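Side-chain contacts in transcriptional regulator, LysR family (Vibrio cholerae, PDB 3SZP), which activates virulence genes in Vibrio cholerae and, as a LysR-type regulator, probably does so by binding promoter DNA through a winged helix-turn-helix domain: residues 9-12 and 13-16; 34-37 and 38-42; 242-246 and 247-251; 272-275 and 276-280; 282-285 and 286-290. All blocks are in the same frame, centred on the assembly; numbering follows the deposited sequence.

Interaction 1. Residues 9-12 and 13-16; sequences FRLV and VENG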
# COMPACT_ATOMS: atom_id res chain seq x y z
N PHE A 9 -3.63 -18.01 12.04
CA PHE A 9 -2.69 -17.66 10.99
C PHE A 9 -3.05 -18.40 9.71
O PHE A 9 -3.14 -17.80 8.65
CB PHE A 9 -1.26 -18.00 11.43
CG PHE A 9 -0.30 -18.21 10.29
CD1 PHE A 9 0.18 -17.13 9.55
CD2 PHE A 9 0.17 -19.48 9.99
CE1 PHE A 9 1.09 -17.32 8.51
CE2 PHE A 9 1.10 -19.68 8.96
CZ PHE A 9 1.55 -18.60 8.22
N ARG A 10 -3.29 -19.70 9.82
CA ARG A 10 -3.75 -20.47 8.68
C ARG A 10 -4.99 -19.86 8.02
O ARG A 10 -5.06 -19.77 6.80
CB ARG A 10 -4.04 -21.92 9.09
CG ARG A 10 -4.68 -22.75 7.98
CD ARG A 10 -5.04 -24.15 8.46
NE ARG A 10 -6.14 -24.16 9.42
CZ ARG A 10 -7.41 -24.43 9.11
NH1 ARG A 10 -7.77 -24.68 7.85
NH2 ARG A 10 -8.35 -24.43 10.06
N LEU A 11 -5.97 -19.44 8.83
CA LEU A 11 -7.22 -18.91 8.30
C LEU A 11 -7.00 -17.58 7.61
O LEU A 11 -7.65 -17.26 6.61
CB LEU A 11 -8.27 -18.73 9.41
CG LEU A 11 -8.81 -19.95 10.16
CD1 LEU A 11 -9.90 -19.52 11.16
CD2 LEU A 11 -9.36 -21.00 9.20
N VAL A 12 -6.10 -16.78 8.16
CA VAL A 12 -5.76 -15.50 7.56
C VAL A 12 -5.19 -15.72 6.16
O VAL A 12 -5.55 -15.01 5.23
CB VAL A 12 -4.76 -14.73 8.43
CG1 VAL A 12 -4.07 -13.64 7.62
CG2 VAL A 12 -5.47 -14.15 9.68
N VAL A 13 -4.32 -16.71 6.01
CA VAL A 13 -3.73 -17.01 4.71
C VAL A 13 -4.80 -17.46 3.73
O VAL A 13 -4.81 -17.03 2.58
CB VAL A 13 -2.63 -18.11 4.82
CG1 VAL A 13 -2.10 -18.47 3.45
CG2 VAL A 13 -1.51 -17.65 5.72
N GLU A 14 -5.70 -18.32 4.18
CA GLU A 14 -6.77 -18.82 3.32
C GLU A 14 -7.71 -17.72 2.83
O GLU A 14 -8.11 -17.71 1.67
CB GLU A 14 -7.55 -19.91 4.03
CG GLU A 14 -6.76 -21.17 4.21
CD GLU A 14 -7.49 -22.20 5.04
OE1 GLU A 14 -8.63 -21.91 5.48
OE2 GLU A 14 -6.91 -23.30 5.25
N ASN A 15 -8.06 -16.80 3.72
CA ASN A 15 -8.95 -15.70 3.36
C ASN A 15 -8.23 -14.57 2.62
O ASN A 15 -8.81 -13.88 1.78
CB ASN A 15 -9.68 -15.17 4.60
CG ASN A 15 -10.60 -16.20 5.22
OD1 ASN A 15 -11.57 -16.63 4.60
ND2 ASN A 15 -10.30 -16.60 6.45
N GLY A 16 -6.96 -14.37 2.96
CA GLY A 16 -6.13 -13.41 2.25
C GLY A 16 -6.07 -12.01 2.84
O GLY A 16 -5.39 -11.15 2.29
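Val13 lays its CG2 methyl over one face of the Phe9 ring, displaced toward the rim near CE1, in a CH-pi contact with CG2 4.2 Å from the ring centroid. The two side chains run alongside each other, one helical turn apart. Phe9 gets there because its CG stands opposite the backbone N (chi1 157°), which brings the ring back beside its own carbonyl. One residue on, Arg10 and Glu14 form a salt bridge whose closest pair is NH1 and OE2, 3.1 Å apart. As a hydrogen bond it is weak, bent to 129° at the hydrogen, and the guanidinium and carboxylate planes stand nearly perpendicular. Arg10 NH2 is held by Asn7 OD1. This is helix 3-15, first of the winged helix-turn-helix domain; Val12 packs on Ile32 and Leu55, while Phe9 packs on Ile36, Leu39 and Leu57. At the C-terminal end Asn15 folds its amide back, and ND2 comes within 2.7 Å of Leu11 O, a weak bond added to the one from Asn15 N. That ND2 also makes a weak bond to Thr21 OG1 on helix 18-25. The helix stops at Gly16, whose phi is positive and whose N bonds Val12 O at 2.7 Å.

Interaction 2. Residues 34-37 and 38-42; sequences RRIQ and ALEDS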
# COMPACT_ATOMS: atom_id res chain seq x y z
N ARG A 34 -3.28 -8.63 17.01
CA ARG A 34 -2.64 -8.85 18.29
C ARG A 34 -2.21 -10.30 18.42
O ARG A 34 -1.14 -10.61 18.92
CB ARG A 34 -3.62 -8.50 19.40
CG ARG A 34 -3.01 -8.30 20.77
CD ARG A 34 -3.96 -7.45 21.65
NE ARG A 34 -5.25 -8.12 21.91
CZ ARG A 34 -6.43 -7.52 21.81
NH1 ARG A 34 -6.52 -6.24 21.44
NH2 ARG A 34 -7.55 -8.20 22.08
N ARG A 35 -3.08 -11.20 17.95
CA ARG A 35 -2.86 -12.62 18.11
C ARG A 35 -1.81 -13.14 17.14
O ARG A 35 -1.05 -14.04 17.48
CB ARG A 35 -4.19 -13.41 18.03
CG ARG A 35 -5.10 -13.19 19.27
CD ARG A 35 -6.39 -13.98 19.20
NE ARG A 35 -6.12 -15.37 18.85
CZ ARG A 35 -7.01 -16.23 18.36
NH1 ARG A 35 -8.28 -15.85 18.17
NH2 ARG A 35 -6.63 -17.46 18.04
N ILE A 36 -1.75 -12.57 15.94
CA ILE A 36 -0.68 -12.92 15.02
C ILE A 36 0.66 -12.44 15.57
O ILE A 36 1.66 -13.14 15.49
CB ILE A 36 -0.90 -12.32 13.63
CG1 ILE A 36 -2.18 -12.87 13.00
CG2 ILE A 36 0.29 -12.63 12.74
CD1 ILE A 36 -2.06 -14.32 12.63
N GLN A 37 0.68 -11.23 16.12
CA GLN A 37 1.87 -10.72 16.77
C GLN A 37 2.34 -11.67 17.87
O GLN A 37 3.54 -11.96 17.97
CB GLN A 37 1.63 -9.35 17.40
CG GLN A 37 2.88 -8.81 18.10
CD GLN A 37 3.98 -8.44 17.11
OE1 GLN A 37 4.97 -9.17 16.95
NE2 GLN A 37 3.81 -7.31 16.43
N ALA A 38 1.40 -12.14 18.68
CA ALA A 38 1.73 -13.02 19.78
C ALA A 38 2.32 -14.31 19.23
O ALA A 38 3.28 -14.82 19.77
CB ALA A 38 0.49 -13.33 20.63
N LEU A 39 1.73 -14.84 18.15
CA LEU A 39 2.27 -16.04 17.53
C LEU A 39 3.74 -15.82 17.11
O LEU A 39 4.63 -16.59 17.47
CB LEU A 39 1.42 -16.44 16.33
CG LEU A 39 1.93 -17.59 15.44
CD1 LEU A 39 2.09 -18.86 16.26
CD2 LEU A 39 0.98 -17.82 14.25
N GLU A 40 3.99 -14.74 16.38
CA GLU A 40 5.33 -14.39 15.92
C GLU A 40 6.32 -14.21 17.08
O GLU A 40 7.43 -14.72 17.02
CB GLU A 40 5.29 -13.14 15.02
CG GLU A 40 4.50 -13.38 13.73
CD GLU A 40 4.52 -12.19 12.78
OE1 GLU A 40 4.71 -11.05 13.24
OE2 GLU A 40 4.37 -12.40 11.55
N ASP A 41 5.89 -13.50 18.13
CA ASP A 41 6.67 -13.34 19.36
C ASP A 41 7.00 -14.68 20.01
O ASP A 41 8.10 -14.86 20.53
CB ASP A 41 5.93 -12.45 20.38
CG ASP A 41 5.96 -10.97 20.01
OD1 ASP A 41 6.80 -10.57 19.19
OD2 ASP A 41 5.14 -10.21 20.55
N SER A 42 6.08 -15.64 19.96
CA SER A 42 6.36 -16.94 20.58
C SER A 42 7.35 -17.77 19.76
O SER A 42 8.08 -18.59 20.31
CB SER A 42 5.09 -17.74 20.84
OG SER A 42 4.68 -18.45 19.69
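Ala38 begins the second half of a stretch of helix 29-43, in the winged helix-turn-helix domain, where it follows helix 18-25 and corresponds to the recognition helix of the motif. Its N bonds Arg34 O, and its CB rests 3.6 Å from both Arg34 O and Arg35 O. Leu39 comes next, its N bonded to Arg35 O; Arg35 itself makes a salt bridge through NE to Asp5 OD1, a tie to helix 3-15. Leu39 CB sits 3.4 Å from Ile36 O, and the chain beyond turns inward with Ile36 to pack on Phe9 of that same helix. Glu40 N bonds Ile36 O. Its CG, opposite the carbonyl carbon (chi1 -64°), lies 3.3 Å from that same oxygen. The chain then extends to place OE2 where it accepts from the backbone N atoms of Leu47 and Leu48, so two backbone donors hold this one carboxylate oxygen of a buried residue. Asp41 bonds through N to Gln37 O at 2.8 Å, and its carboxylate bends back over that turn, OD2 touching Gln37 CG at 3.6 Å. Finally, Ser42 OG donates to Leu39 O at 2.9 Å.

Interaction 3. Residues 242-246 and 247-251; sequences REFLE and DGSLV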
# COMPACT_ATOMS: atom_id res chain seq x y z
N ARG A 242 -44.45 0.36 9.42
CA ARG A 242 -45.81 0.51 9.92
C ARG A 242 -45.90 1.42 11.16
O ARG A 242 -46.84 2.21 11.30
CB ARG A 242 -46.56 -0.84 10.07
CG ARG A 242 -46.00 -1.84 11.10
CD ARG A 242 -47.11 -2.84 11.57
NE ARG A 242 -46.55 -4.05 12.19
CZ ARG A 242 -47.21 -5.19 12.36
NH1 ARG A 242 -48.47 -5.29 11.95
NH2 ARG A 242 -46.62 -6.23 12.94
N GLU A 243 -44.90 1.33 12.03
CA GLU A 243 -44.81 2.19 13.21
C GLU A 243 -45.02 3.63 12.80
O GLU A 243 -45.92 4.32 13.30
CB GLU A 243 -43.44 2.06 13.90
CG GLU A 243 -43.34 2.86 15.22
CD GLU A 243 -41.96 2.81 15.87
OE1 GLU A 243 -41.12 1.98 15.46
OE2 GLU A 243 -41.72 3.61 16.81
N PHE A 244 -44.21 4.06 11.84
CA PHE A 244 -44.18 5.44 11.38
C PHE A 244 -45.35 5.80 10.48
O PHE A 244 -45.77 6.95 10.44
CB PHE A 244 -42.84 5.71 10.68
CG PHE A 244 -41.68 5.09 11.40
CD1 PHE A 244 -41.25 5.60 12.61
CD2 PHE A 244 -41.06 3.97 10.89
CE1 PHE A 244 -40.21 5.02 13.29
CE2 PHE A 244 -40.00 3.38 11.57
CZ PHE A 244 -39.58 3.90 12.77
N LEU A 245 -45.88 4.83 9.75
CA LEU A 245 -47.07 5.13 8.97
C LEU A 245 -48.26 5.40 9.90
O LEU A 245 -49.14 6.20 9.58
CB LEU A 245 -47.40 4.00 7.99
CG LEU A 245 -46.55 3.81 6.73
CD1 LEU A 245 -47.07 2.61 5.96
CD2 LEU A 245 -46.58 5.06 5.86
N GLU A 246 -48.29 4.74 11.06
CA GLU A 246 -49.41 4.93 12.00
C GLU A 246 -49.41 6.31 12.66
O GLU A 246 -50.45 6.98 12.69
CB GLU A 246 -49.46 3.81 13.04
CG GLU A 246 -50.42 4.08 14.22
CD GLU A 246 -51.87 4.32 13.80
OE1 GLU A 246 -52.31 3.76 12.77
OE2 GLU A 246 -52.58 5.07 14.51
N ASP A 247 -48.28 6.72 13.23
CA ASP A 247 -48.12 8.12 13.58
C ASP A 247 -47.99 8.86 12.26
O ASP A 247 -47.42 8.33 11.30
CB ASP A 247 -46.91 8.35 14.50
CG ASP A 247 -45.58 8.09 13.82
OD1 ASP A 247 -45.45 8.39 12.62
OD2 ASP A 247 -44.66 7.57 14.49
N GLY A 248 -48.52 10.07 12.15
CA GLY A 248 -48.45 10.77 10.88
C GLY A 248 -47.04 11.16 10.45
O GLY A 248 -46.88 12.08 9.65
N SER A 249 -46.03 10.47 10.97
CA SER A 249 -44.63 10.93 10.81
C SER A 249 -43.95 10.51 9.51
O SER A 249 -42.94 11.10 9.12
CB SER A 249 -43.77 10.52 12.01
OG SER A 249 -43.25 9.21 11.82
N LEU A 250 -44.49 9.49 8.85
CA LEU A 250 -44.16 9.19 7.46
C LEU A 250 -45.47 8.98 6.73
O LEU A 250 -46.35 8.30 7.25
CB LEU A 250 -43.32 7.92 7.35
CG LEU A 250 -41.87 8.02 7.83
CD1 LEU A 250 -41.20 6.66 7.74
CD2 LEU A 250 -41.11 9.06 7.03
N VAL A 251 -45.62 9.56 5.55
CA VAL A 251 -46.81 9.28 4.73
C VAL A 251 -46.45 8.68 3.39
O VAL A 251 -45.47 9.06 2.75
CB VAL A 251 -47.68 10.53 4.51
CG1 VAL A 251 -48.16 11.11 5.85
CG2 VAL A 251 -46.94 11.57 3.71
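This is a helix C-terminus and the turn that follows it, at the surface of the LysR substrate-binding domain, with Phe244 and Leu250 packed side by side where helix 242-246 gives way to strand 251-252. Leu250 CD1 reaches Phe244 CB at 3.5 Å and CG at 4.0 Å, so the methyl sits at the root of the aromatic side chain, and the two chains point the same way. The ring itself continues to Arg224 of helix 220-228, with which it makes a cation-pi contact, and Leu250 packs on Arg224, Cys227 and Ser228 of that helix. Next to this pair, Leu245 CD2 comes 3.5 Å from Leu250 O, while its side chain rests on Ile163 and Val165 of strand 153-166. Asp247, the first residue past the helix, still gives its N to Glu243 O in a weak bond, 3.4 Å long. Its OD1 accepts from Ser249 N in an Asx turn; the residue is poorly ordered and modelled too close to its neighbours, so those details are doubtful. The chemistry implies a division of labour: Leu250 packs the turn, and Leu245 the helix end, against the domain, whereas the polar side at Asp247 is probably held less firmly, in keeping with its poor order.

Interaction 4. Residues 272-275 and 276-280; sequences DHQP and EKVRL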
# COMPACT_ATOMS: atom_id res chain seq x y z
N ASP A 272 -33.42 -35.11 6.40
CA ASP A 272 -32.91 -36.47 6.64
C ASP A 272 -31.44 -36.47 7.06
O ASP A 272 -30.95 -37.43 7.65
CB ASP A 272 -33.08 -37.36 5.40
CG ASP A 272 -34.53 -37.78 5.18
OD1 ASP A 272 -35.36 -37.58 6.10
OD2 ASP A 272 -34.83 -38.32 4.10
N HIS A 273 -30.74 -35.38 6.75
CA HIS A 273 -29.31 -35.27 7.05
C HIS A 273 -29.11 -34.22 8.12
O HIS A 273 -28.03 -33.65 8.27
CB HIS A 273 -28.56 -34.86 5.79
CG HIS A 273 -29.14 -35.44 4.54
ND1 HIS A 273 -30.08 -34.77 3.77
CD2 HIS A 273 -28.95 -36.64 3.94
CE1 HIS A 273 -30.42 -35.52 2.74
NE2 HIS A 273 -29.75 -36.66 2.82
N GLN A 274 -30.16 -34.00 8.90
CA GLN A 274 -30.21 -32.85 9.78
C GLN A 274 -30.33 -33.32 11.23
O GLN A 274 -31.16 -34.17 11.55
CB GLN A 274 -31.41 -31.98 9.39
CG GLN A 274 -31.23 -30.49 9.61
CD GLN A 274 -30.12 -29.88 8.78
OE1 GLN A 274 -28.96 -29.88 9.18
NE2 GLN A 274 -30.48 -29.32 7.63
N PRO A 275 -29.46 -32.78 12.11
CA PRO A 275 -29.57 -33.14 13.52
C PRO A 275 -30.88 -32.62 14.10
O PRO A 275 -31.55 -31.82 13.45
CB PRO A 275 -28.37 -32.42 14.16
CG PRO A 275 -28.06 -31.30 13.23
CD PRO A 275 -28.37 -31.82 11.86
N GLU A 276 -31.23 -33.06 15.31
CA GLU A 276 -32.49 -32.67 15.93
C GLU A 276 -32.57 -31.16 16.17
O GLU A 276 -33.62 -30.55 15.95
CB GLU A 276 -32.70 -33.44 17.24
CG GLU A 276 -34.09 -33.28 17.84
CD GLU A 276 -34.31 -34.14 19.09
OE1 GLU A 276 -33.85 -35.31 19.13
OE2 GLU A 276 -34.95 -33.64 20.04
N LYS A 277 -31.47 -30.57 16.61
CA LYS A 277 -31.44 -29.15 16.94
C LYS A 277 -31.84 -28.30 15.75
O LYS A 277 -32.57 -27.31 15.90
CB LYS A 277 -30.05 -28.73 17.45
CG LYS A 277 -28.95 -28.82 16.41
CD LYS A 277 -27.57 -28.54 17.00
CE LYS A 277 -26.50 -28.63 15.92
NZ LYS A 277 -25.12 -28.73 16.46
N VAL A 278 -31.40 -28.69 14.56
CA VAL A 278 -31.75 -27.96 13.34
C VAL A 278 -33.18 -28.28 12.89
O VAL A 278 -33.92 -27.38 12.47
CB VAL A 278 -30.74 -28.23 12.21
CG1 VAL A 278 -31.04 -27.37 11.01
CG2 VAL A 278 -29.30 -27.97 12.70
N ARG A 279 -33.58 -29.54 13.00
CA ARG A 279 -34.95 -29.95 12.67
C ARG A 279 -35.98 -29.18 13.50
O ARG A 279 -36.96 -28.69 12.96
CB ARG A 279 -35.15 -31.46 12.87
CG ARG A 279 -34.50 -32.33 11.81
CD ARG A 279 -35.05 -33.77 11.84
NE ARG A 279 -35.04 -34.34 13.18
CZ ARG A 279 -34.13 -35.20 13.63
NH1 ARG A 279 -33.16 -35.61 12.82
NH2 ARG A 279 -34.20 -35.67 14.87
N LEU A 280 -35.76 -29.10 14.81
CA LEU A 280 -36.62 -28.32 15.68
C LEU A 280 -36.72 -26.86 15.22
O LEU A 280 -37.80 -26.27 15.17
CB LEU A 280 -36.09 -28.38 17.12
CG LEU A 280 -36.22 -29.72 17.84
CD1 LEU A 280 -35.50 -29.72 19.19
CD2 LEU A 280 -37.67 -30.10 18.01
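Gln274 and Val278 meet at the tight end of this contact: Val278 CG1 lies 3.4 Å from Gln274 CG and 3.5 Å from CD, the methyl packing against CG and the amide carbon. The Gln274 chain bends at chi2 (63°), which curls the amide round the valine, and its NE2 makes a weak hydrogen bond to Asn269 O. The second methyl, CG2, presses on Pro275 CG at 3.6 Å, so one valine fills the angle between a glutamine and a proline ring. Val278, a buried residue, also packs on Ile93 of strand 91-98 and on Asp139. Toward solvent the packing is slacker. Lys277 merely brushes the proline, with CE 4.1 Å from Pro275 CG, before its extended chain carries NZ to a weak bond with Arg92 O. Arg279 bends back at chi3 so that its guanidinium lies over the start of the helix, one face above Pro275 C and Glu276 CA, while NH1 comes within 2.8 Å of Gln274 O. The backbone is firmer here: Arg279 N donates to Pro275 O at 3.1 Å, and Val278 N adds a weak bond to the same oxygen. With Pro275 at the N-cap position, the arrangement is a helix start, that of helix 276-287, the last helix of the LysR substrate-binding domain.

Interaction 5. Residues 282-285 and 286-290; sequences IDFV and IGYHL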
# COMPACT_ATOMS: atom_id res chain seq x y z
N ILE A 282 -36.08 -25.60 12.15
CA ILE A 282 -36.80 -25.58 10.88
C ILE A 282 -38.31 -25.70 11.08
O ILE A 282 -39.09 -24.91 10.53
CB ILE A 282 -36.29 -26.70 9.96
CG1 ILE A 282 -34.85 -26.42 9.54
CG2 ILE A 282 -37.20 -26.85 8.73
CD1 ILE A 282 -34.22 -27.58 8.76
N ASP A 283 -38.73 -26.69 11.87
CA ASP A 283 -40.15 -26.89 12.16
C ASP A 283 -40.74 -25.70 12.91
O ASP A 283 -41.91 -25.35 12.74
CB ASP A 283 -40.37 -28.15 13.00
CG ASP A 283 -40.30 -29.43 12.17
OD1 ASP A 283 -40.25 -29.33 10.92
OD2 ASP A 283 -40.33 -30.53 12.77
N PHE A 284 -39.93 -25.07 13.75
CA PHE A 284 -40.40 -23.91 14.48
C PHE A 284 -40.71 -22.76 13.53
O PHE A 284 -41.78 -22.16 13.59
CB PHE A 284 -39.36 -23.48 15.51
CG PHE A 284 -39.86 -22.44 16.48
CD1 PHE A 284 -40.58 -22.81 17.61
CD2 PHE A 284 -39.62 -21.09 16.26
CE1 PHE A 284 -41.03 -21.85 18.51
CE2 PHE A 284 -40.08 -20.13 17.15
CZ PHE A 284 -40.79 -20.52 18.27
N VAL A 285 -39.77 -22.45 12.64
CA VAL A 285 -40.00 -21.40 11.65
C VAL A 285 -41.27 -21.68 10.85
O VAL A 285 -42.16 -20.83 10.76
CB VAL A 285 -38.81 -21.26 10.69
CG1 VAL A 285 -39.16 -20.30 9.57
CG2 VAL A 285 -37.56 -20.80 11.45
N ILE A 286 -41.36 -22.88 10.30
CA ILE A 286 -42.50 -23.27 9.49
C ILE A 286 -43.83 -23.02 10.20
O ILE A 286 -44.81 -22.60 9.57
CB ILE A 286 -42.42 -24.74 9.11
CG1 ILE A 286 -41.37 -24.93 8.02
CG2 ILE A 286 -43.78 -25.26 8.67
CD1 ILE A 286 -41.17 -26.36 7.61
N GLY A 287 -43.87 -23.27 11.50
CA GLY A 287 -45.11 -23.11 12.25
C GLY A 287 -45.32 -21.68 12.72
O GLY A 287 -46.37 -21.35 13.26
N TYR A 288 -44.34 -20.81 12.50
CA TYR A 288 -44.39 -19.46 13.06
C TYR A 288 -45.05 -18.47 12.09
O TYR A 288 -44.77 -18.47 10.90
CB TYR A 288 -42.98 -19.00 13.45
CG TYR A 288 -42.96 -17.75 14.29
CD1 TYR A 288 -42.96 -16.49 13.69
CD2 TYR A 288 -42.95 -17.81 15.67
CE1 TYR A 288 -42.93 -15.33 14.45
CE2 TYR A 288 -42.93 -16.66 16.44
CZ TYR A 288 -42.91 -15.42 15.82
OH TYR A 288 -42.89 -14.26 16.58
N HIS A 289 -45.94 -17.63 12.62
CA HIS A 289 -46.65 -16.64 11.80
C HIS A 289 -45.89 -15.31 11.71
O HIS A 289 -45.87 -14.54 12.67
CB HIS A 289 -48.09 -16.44 12.32
CG HIS A 289 -48.80 -15.27 11.69
ND1 HIS A 289 -48.70 -14.97 10.35
CD2 HIS A 289 -49.61 -14.33 12.23
CE1 HIS A 289 -49.42 -13.89 10.09
NE2 HIS A 289 -49.98 -13.49 11.21
N LEU A 290 -45.27 -15.08 10.54
CA LEU A 290 -44.47 -13.88 10.22
C LEU A 290 -42.95 -14.17 10.17
O LEU A 290 -42.31 -14.14 9.10
CB LEU A 290 -44.76 -12.71 11.18
CG LEU A 290 -46.14 -12.03 11.12
CD1 LEU A 290 -46.40 -11.17 12.37
CD2 LEU A 290 -46.27 -11.20 9.85
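Tyr288 and Phe284 lie side by side and point the same way, one turn apart where helix 276-287 runs out. Tyr288 starts at CB, which sits 3.4 Å from both Val285 O and Phe284 O, beside the last carbonyls of the helix. With CG opposite the backbone N (chi1 -168°), the ring swings along the helix flank, and CD2 meets Phe284 CE2 at 4.0 Å, an oblique approach. Past that point the far end of the ring, with OH, leads away from the segment 282-285, and the side chain packs on Pro108 and Met109 of helix 102-116. Phe284 turns to the same helix, where its ring meets Phe113 edge-to-face and packs on Ala112. In the LysR substrate-binding domain, which has the periplasmic-binding-protein type of fold, these aromatics pack helix 276-287 on helix 102-116. The other flank is aliphatic: Ile286 CD1 touches Ile282 CG2 at 4.2 Å, and CG1 lies 3.4 Å from Ile282 O. Ile282, Val285 and Ile286 rest on strand 262-268 through Tyr268 and Met266. Asp283 instead makes a salt bridge with Lys271. Regular bonding ends as Tyr288 N, at 2.8 Å, approaches Val285 O from above the carbonyl plane, 58° out of it.

In the fold
From the N terminus, interaction 1 comes first, finishing helix 3-15, and interaction 2 follows on helix 29-43. The two touch, Phe9 CB lying 3.6 Å from Leu39 CD2; their buried residues Phe9, Ile36 and Leu39 pack together, joining helices 3-15 and 29-43 of the DNA-binding domain. The remaining three lie in the substrate-binding domain. Interaction 3 closes the turn between helix 242-246 and strand 251-252, and interactions 4 and 5 start and finish helix 276-287, meeting where Gln274 CG comes 4.3 Å from Ile282 CD1. Every contact is local and in series, with none nested or crossed. The centres of interactions 2 and 3 are about 53 Å apart.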